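Local coordinates for protein putative glutaryl-CoA dehydrogenase (Thermus thermophilus, PDB 2EBA) that belongs to the acyl-CoA dehydrogenase family of flavoproteins and binds flavin-adenine dinucleotide in an assembly of four chains, at residues P140-A148 with H171-D179; E183-T191 with L226-L234. One frame throughout, in Å; residues are numbered along the deposited sequence.

Interaction 1. Residues P140-A148 with H171-D179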
# COMPACT_ATOMS: atom_id res chain seq x y z
N PRO A 140 -22.36 -19.03 1.58
CA PRO A 140 -23.82 -19.16 1.48
C PRO A 140 -24.45 -20.54 1.47
O PRO A 140 -25.67 -20.65 1.62
CB PRO A 140 -24.17 -18.33 0.23
CG PRO A 140 -22.92 -18.38 -0.58
CD PRO A 140 -21.79 -18.32 0.43
N TYR A 141 -23.67 -21.61 1.30
CA TYR A 141 -24.27 -22.94 1.35
C TYR A 141 -24.20 -23.39 2.80
O TYR A 141 -25.16 -23.94 3.35
CB TYR A 141 -23.51 -23.97 0.50
CG TYR A 141 -24.03 -25.37 0.72
CD1 TYR A 141 -25.21 -25.81 0.10
CD2 TYR A 141 -23.36 -26.26 1.56
CE1 TYR A 141 -25.71 -27.09 0.32
CE2 TYR A 141 -23.85 -27.54 1.79
CZ TYR A 141 -25.04 -27.95 1.17
OH TYR A 141 -25.56 -29.21 1.38
N GLY A 142 -23.06 -23.13 3.42
CA GLY A 142 -22.82 -23.52 4.80
C GLY A 142 -23.68 -22.86 5.87
O GLY A 142 -24.01 -23.50 6.87
N ASN A 143 -24.05 -21.60 5.69
CA ASN A 143 -24.87 -20.93 6.68
C ASN A 143 -26.31 -20.81 6.29
O ASN A 143 -27.06 -20.11 6.95
CB ASN A 143 -24.31 -19.54 6.99
CG ASN A 143 -23.02 -19.60 7.77
OD1 ASN A 143 -22.86 -20.43 8.67
ND2 ASN A 143 -22.09 -18.71 7.44
N MET A 144 -26.70 -21.49 5.22
CA MET A 144 -28.09 -21.46 4.77
C MET A 144 -28.92 -22.39 5.64
O MET A 144 -29.04 -23.59 5.33
CB MET A 144 -28.20 -21.93 3.31
CG MET A 144 -29.63 -22.03 2.79
SD MET A 144 -29.71 -22.67 1.14
CE MET A 144 -29.20 -21.35 0.30
N LYS A 145 -29.51 -21.88 6.72
CA LYS A 145 -30.32 -22.77 7.54
C LYS A 145 -31.80 -22.65 7.29
O LYS A 145 -32.60 -23.18 8.07
CB LYS A 145 -30.05 -22.58 9.02
CG LYS A 145 -28.63 -22.74 9.35
CD LYS A 145 -28.25 -21.50 10.07
CE LYS A 145 -26.90 -21.63 10.64
NZ LYS A 145 -27.03 -22.41 11.89
N THR A 146 -32.18 -21.94 6.24
CA THR A 146 -33.59 -21.82 5.93
C THR A 146 -33.97 -23.17 5.33
O THR A 146 -33.35 -23.62 4.36
CB THR A 146 -33.85 -20.71 4.91
OG1 THR A 146 -33.53 -19.45 5.50
CG2 THR A 146 -35.30 -20.71 4.46
N ARG A 147 -34.99 -23.81 5.88
CA ARG A 147 -35.41 -25.11 5.38
C ARG A 147 -36.68 -25.09 4.56
O ARG A 147 -37.51 -24.19 4.68
CB ARG A 147 -35.59 -26.08 6.53
CG ARG A 147 -34.30 -26.58 7.07
CD ARG A 147 -33.61 -27.44 6.03
NE ARG A 147 -32.29 -27.85 6.48
CZ ARG A 147 -31.27 -27.01 6.65
NH1 ARG A 147 -31.43 -25.72 6.39
NH2 ARG A 147 -30.09 -27.47 7.07
N ALA A 148 -36.81 -26.11 3.73
CA ALA A 148 -37.97 -26.28 2.87
C ALA A 148 -38.33 -27.77 2.86
O ALA A 148 -37.53 -28.62 2.48
CB ALA A 148 -37.63 -25.80 1.46
N HIS A 171 -42.91 -7.68 -3.55
CA HIS A 171 -44.16 -8.44 -3.50
C HIS A 171 -43.70 -9.88 -3.68
O HIS A 171 -44.34 -10.81 -3.20
CB HIS A 171 -45.09 -8.09 -4.66
CG HIS A 171 -45.23 -6.63 -4.90
ND1 HIS A 171 -44.34 -5.91 -5.67
CD2 HIS A 171 -46.16 -5.74 -4.47
CE1 HIS A 171 -44.72 -4.65 -5.71
NE2 HIS A 171 -45.82 -4.52 -4.99
N LEU A 172 -42.58 -10.05 -4.37
CA LEU A 172 -42.03 -11.37 -4.63
C LEU A 172 -40.62 -11.46 -4.04
O LEU A 172 -39.81 -10.57 -4.23
CB LEU A 172 -41.98 -11.63 -6.14
CG LEU A 172 -41.90 -13.10 -6.57
CD1 LEU A 172 -43.14 -13.83 -6.07
CD2 LEU A 172 -41.79 -13.20 -8.07
N ALA A 173 -40.35 -12.55 -3.33
CA ALA A 173 -39.05 -12.76 -2.70
C ALA A 173 -38.43 -14.08 -3.12
O ALA A 173 -38.96 -15.15 -2.82
CB ALA A 173 -39.20 -12.71 -1.17
N VAL A 174 -37.31 -14.00 -3.83
CA VAL A 174 -36.62 -15.20 -4.30
C VAL A 174 -35.87 -15.73 -3.11
O VAL A 174 -34.81 -15.22 -2.75
CB VAL A 174 -35.62 -14.86 -5.40
CG1 VAL A 174 -34.95 -16.13 -5.90
CG2 VAL A 174 -36.33 -14.16 -6.52
N ILE A 175 -36.43 -16.74 -2.47
CA ILE A 175 -35.80 -17.30 -1.30
C ILE A 175 -35.08 -18.59 -1.60
O ILE A 175 -35.61 -19.44 -2.32
CB ILE A 175 -36.84 -17.55 -0.19
CG1 ILE A 175 -36.91 -16.34 0.74
CG2 ILE A 175 -36.47 -18.78 0.62
CD1 ILE A 175 -37.46 -15.11 0.09
N TRP A 176 -33.88 -18.72 -1.05
CA TRP A 176 -33.08 -19.92 -1.22
C TRP A 176 -33.02 -20.66 0.10
O TRP A 176 -32.62 -20.10 1.12
CB TRP A 176 -31.65 -19.58 -1.68
CG TRP A 176 -31.63 -18.78 -2.93
CD1 TRP A 176 -31.65 -17.43 -3.03
CD2 TRP A 176 -31.75 -19.29 -4.27
NE1 TRP A 176 -31.78 -17.05 -4.34
CE2 TRP A 176 -31.84 -18.18 -5.12
CE3 TRP A 176 -31.78 -20.58 -4.82
CZ2 TRP A 176 -31.98 -18.31 -6.51
CZ3 TRP A 176 -31.92 -20.71 -6.20
CH2 TRP A 176 -32.01 -19.58 -7.03
N ALA A 177 -33.44 -21.92 0.09
CA ALA A 177 -33.43 -22.75 1.29
C ALA A 177 -32.94 -24.12 0.92
O ALA A 177 -32.66 -24.39 -0.24
CB ALA A 177 -34.83 -22.84 1.87
N LYS A 178 -32.82 -25.00 1.91
CA LYS A 178 -32.39 -26.36 1.67
C LYS A 178 -33.49 -27.33 2.12
O LYS A 178 -34.40 -26.95 2.86
CB LYS A 178 -31.09 -26.65 2.43
CG LYS A 178 -29.85 -26.09 1.76
CD LYS A 178 -28.55 -26.56 2.42
CE LYS A 178 -28.36 -25.98 3.82
NZ LYS A 178 -26.97 -26.14 4.34
N ASP A 179 -33.39 -28.58 1.67
CA ASP A 179 -34.35 -29.62 2.00
C ASP A 179 -33.63 -30.77 2.73
O ASP A 179 -34.12 -31.89 2.83
CB ASP A 179 -35.02 -30.14 0.72
CG ASP A 179 -34.02 -30.73 -0.26
OD1 ASP A 179 -34.41 -31.00 -1.41
OD2 ASP A 179 -32.84 -30.92 0.12
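Lys178 crosses the Tyr141 ring at about a right angle, its NZ over one face, 4.2 Å from the ring centroid and 13° off the normal, a cation-pi contact. The same NZ donates to Tyr141 O at 3.0 Å, so the lysine holds ring and backbone of the type I turn Tyr141 to Met144. A bend at chi3 (-68°) swings the ammonium to that turn, while nearer the backbone Lys178 CG lies 3.5 Å from Met144 SD. Met144, extended until it bends at chi3, continues past the lysine and lays CE against Trp176 CB at 3.6 Å. Lys178 CB lies over one face of the Arg147 guanidinium, toward its rim, and weak NH1 bonds to Met144 O and Thr146 O hold the arginine folded. Arg147 NH2 and Lys178 NZ come within 4.4 Å, probably at some cost in repulsion. Thr146 CG2 presses tightly on Ala177 CB (3.4 Å), and its OG1 bonds Glu133. Two backbone bonds, Lys178 N to Thr146 O at 2.9 Å and Ala148 N to Lys178 O at 2.7 Å, make a single parallel beta bridge, Arg147 with Lys178, tying strand 147-149 to strand 172-178 in the beta-rich middle domain of the acyl-CoA dehydrogenase fold.

Interaction 2. Residues E183-T191 with L226-L234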
# COMPACT_ATOMS: atom_id res chain seq x y z
N GLU A 183 -29.62 -29.78 -0.08
CA GLU A 183 -29.83 -29.45 -1.49
C GLU A 183 -30.47 -28.09 -1.63
O GLU A 183 -31.54 -27.83 -1.07
CB GLU A 183 -30.71 -30.51 -2.17
CG GLU A 183 -31.18 -30.15 -3.59
CD GLU A 183 -30.17 -30.46 -4.68
OE1 GLU A 183 -30.52 -30.30 -5.88
OE2 GLU A 183 -29.02 -30.87 -4.36
N VAL A 184 -29.84 -27.21 -2.40
CA VAL A 184 -30.37 -25.87 -2.59
C VAL A 184 -31.46 -25.75 -3.65
O VAL A 184 -31.29 -26.19 -4.79
CB VAL A 184 -29.25 -24.89 -2.92
CG1 VAL A 184 -29.78 -23.47 -2.85
CG2 VAL A 184 -28.11 -25.07 -1.96
N LEU A 185 -32.57 -25.13 -3.25
CA LEU A 185 -33.72 -24.90 -4.11
C LEU A 185 -34.08 -23.43 -4.07
O LEU A 185 -33.68 -22.71 -3.15
CB LEU A 185 -34.90 -25.73 -3.64
CG LEU A 185 -34.77 -27.25 -3.75
CD1 LEU A 185 -36.01 -27.90 -3.13
CD2 LEU A 185 -34.63 -27.65 -5.23
N GLY A 186 -34.85 -22.98 -5.05
CA GLY A 186 -35.25 -21.58 -5.09
C GLY A 186 -36.75 -21.38 -5.25
O GLY A 186 -37.36 -21.91 -6.18
N PHE A 187 -37.33 -20.58 -4.36
CA PHE A 187 -38.76 -20.32 -4.40
C PHE A 187 -39.13 -18.87 -4.68
O PHE A 187 -38.42 -17.94 -4.28
CB PHE A 187 -39.40 -20.74 -3.08
CG PHE A 187 -39.01 -22.11 -2.62
CD1 PHE A 187 -37.82 -22.31 -1.93
CD2 PHE A 187 -39.82 -23.21 -2.90
CE1 PHE A 187 -37.44 -23.59 -1.52
CE2 PHE A 187 -39.45 -24.48 -2.50
CZ PHE A 187 -38.26 -24.68 -1.81
N LEU A 188 -40.23 -18.68 -5.40
CA LEU A 188 -40.76 -17.35 -5.69
C LEU A 188 -41.87 -17.22 -4.65
O LEU A 188 -43.00 -17.66 -4.85
CB LEU A 188 -41.35 -17.29 -7.11
CG LEU A 188 -40.36 -17.71 -8.19
CD1 LEU A 188 -40.99 -17.53 -9.56
CD2 LEU A 188 -39.09 -16.88 -8.05
N VAL A 189 -41.49 -16.63 -3.51
CA VAL A 189 -42.37 -16.45 -2.36
C VAL A 189 -43.07 -15.11 -2.29
O VAL A 189 -42.42 -14.08 -2.13
CB VAL A 189 -41.55 -16.61 -1.05
CG1 VAL A 189 -42.46 -16.44 0.17
CG2 VAL A 189 -40.86 -17.94 -1.03
N PRO A 190 -44.40 -15.10 -2.43
CA PRO A 190 -45.10 -13.81 -2.36
C PRO A 190 -44.85 -13.27 -0.95
O PRO A 190 -44.74 -14.04 0.00
CB PRO A 190 -46.56 -14.21 -2.60
CG PRO A 190 -46.42 -15.38 -3.54
CD PRO A 190 -45.29 -16.16 -2.90
N THR A 191 -44.73 -11.96 -0.79
CA THR A 191 -44.42 -11.44 0.52
C THR A 191 -45.62 -11.31 1.44
O THR A 191 -45.45 -11.01 2.62
CB THR A 191 -43.68 -10.09 0.43
OG1 THR A 191 -44.48 -9.14 -0.29
CG2 THR A 191 -42.33 -10.27 -0.26
N LEU A 226 -44.65 -22.56 -7.54
CA LEU A 226 -43.91 -21.34 -7.23
C LEU A 226 -42.44 -21.61 -6.90
O LEU A 226 -41.69 -20.73 -6.49
CB LEU A 226 -44.62 -20.58 -6.09
CG LEU A 226 -45.20 -19.22 -6.51
CD1 LEU A 226 -45.72 -19.28 -7.93
CD2 LEU A 226 -46.28 -18.79 -5.54
N ARG A 227 -42.01 -22.85 -7.10
CA ARG A 227 -40.62 -23.20 -6.90
C ARG A 227 -39.96 -23.14 -8.28
O ARG A 227 -40.53 -23.59 -9.27
CB ARG A 227 -40.47 -24.61 -6.33
CG ARG A 227 -39.01 -25.00 -6.13
CD ARG A 227 -38.86 -26.39 -5.59
NE ARG A 227 -39.19 -27.39 -6.58
CZ ARG A 227 -38.37 -27.79 -7.55
NH1 ARG A 227 -37.16 -27.26 -7.63
NH2 ARG A 227 -38.75 -28.71 -8.43
N LEU A 228 -38.76 -22.58 -8.35
CA LEU A 228 -38.04 -22.50 -9.61
C LEU A 228 -37.62 -23.92 -10.05
O LEU A 228 -36.71 -24.52 -9.47
CB LEU A 228 -36.82 -21.59 -9.44
CG LEU A 228 -36.78 -20.23 -10.14
CD1 LEU A 228 -38.15 -19.61 -10.31
CD2 LEU A 228 -35.89 -19.34 -9.29
N PRO A 229 -38.27 -24.46 -11.10
CA PRO A 229 -37.98 -25.80 -11.62
C PRO A 229 -36.52 -26.12 -11.90
O PRO A 229 -35.97 -27.07 -11.34
CB PRO A 229 -38.86 -25.88 -12.87
CG PRO A 229 -39.06 -24.45 -13.27
CD PRO A 229 -39.26 -23.77 -11.95
N LYS A 230 -35.89 -25.32 -12.76
CA LYS A 230 -34.49 -25.55 -13.09
C LYS A 230 -33.50 -25.12 -12.00
O LYS A 230 -32.32 -25.45 -12.09
CB LYS A 230 -34.13 -24.85 -14.40
CG LYS A 230 -34.70 -25.51 -15.64
CD LYS A 230 -36.01 -24.88 -16.08
CE LYS A 230 -35.78 -23.52 -16.75
NZ LYS A 230 -34.90 -23.64 -17.96
N ALA A 231 -33.95 -24.39 -10.99
CA ALA A 231 -33.06 -23.94 -9.92
C ALA A 231 -32.59 -25.10 -9.04
O ALA A 231 -33.30 -25.52 -8.13
CB ALA A 231 -33.76 -22.88 -9.05
N LEU A 232 -31.38 -25.59 -9.30
CA LEU A 232 -30.83 -26.72 -8.54
C LEU A 232 -29.40 -26.48 -8.09
O LEU A 232 -28.52 -26.33 -8.92
CB LEU A 232 -30.86 -28.00 -9.39
CG LEU A 232 -32.14 -28.80 -9.67
CD1 LEU A 232 -33.39 -27.90 -9.81
CD2 LEU A 232 -31.91 -29.62 -10.95
N GLY A 233 -29.18 -26.48 -6.77
CA GLY A 233 -27.83 -26.29 -6.25
C GLY A 233 -27.36 -24.87 -6.01
O GLY A 233 -28.01 -23.91 -6.43
N LEU A 234 -26.23 -24.73 -5.32
CA LEU A 234 -25.63 -23.44 -4.99
C LEU A 234 -25.37 -22.67 -6.27
O LEU A 234 -25.40 -21.44 -6.29
CB LEU A 234 -24.29 -23.65 -4.27
CG LEU A 234 -23.94 -22.77 -3.07
CD1 LEU A 234 -22.45 -22.89 -2.80
CD2 LEU A 234 -24.30 -21.33 -3.33
O HOH W 1 -35.55 -24.97 -7.03
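Phe187 and Arg227 face each other as a non-hydrogen-bonded antiparallel pair, flanked by two short, straight backbone bonds: Leu188 N to Leu226 O (2.7 Å, 172° at the hydrogen) and Leu228 N to Gly186 O (2.7 Å). Arg227 leaves its backbone extended, with CG trans to N (chi1 179°), and its aliphatic part runs obliquely past the ring, Arg227 CD 3.7 Å from Phe187 CE2. A turn at chi3 then brings Arg227 NH1 to 3.5 Å from Leu185 CD2, and the guanidinium plane stands 75° from that of the Phe187 ring. Across the backbone from this pair, Leu188 and Leu228 meet at about a right angle, CD1 to CD1 at 3.6 Å. Farther along, Pro190 CD packs on Leu226 CD2 at 3.9 Å.

Beyond Leu228 the loop bulges outward, and a water fills the bonding positions between it and the strand. It accepts from Gly186 N and Arg227 NH1 and donates to Leu228 O and Ala231 O, so four bonds fix it in place. Direct backbone bonding resumes where Gly233 N meets Val184 O at 2.9 Å, approaching tilted from the carbonyl plane; Val184 CB rests on the carbonyl carbon of Gly233. Glu224 holds Arg227 from behind through a salt bridge to NE, which probably helps keep NH1 aimed at the water.

Around this core, Trp155 of strand 154-165 meets the Phe187 ring edge-to-face and also touches Leu185 and Arg227. Helix 110-121 packs on Leu188 and Leu228 through Gln112, and helix 87-107 reaches Leu188 through Ile104 and Ala231 through Tyr107. Residues 226-234 thus line strand 184-190, an outermost strand of its sheet within the chain, before leading into helix 235-269.

In the fold
The centres of the two interactions lie about 8 Å apart, on the same side of the chain's centre. They come in series along the chain: interaction 1 closes at residue 179, and interaction 2 opens at 183 after three residues absent from the model. Strands 172-178 and 184-190 are antiparallel neighbours in one three-stranded sheet, joined by Ala173 N to Val189 O at 2.8 Å, among other bonds. Ala148 CB of interaction 1 also packs on Phe187 CZ of interaction 2. One contact therefore ties this sheet to strand 147-149 of the five-stranded sheet, while the other joins it to the linker before helix 235-269, connecting the beta-rich middle domain with the helical part.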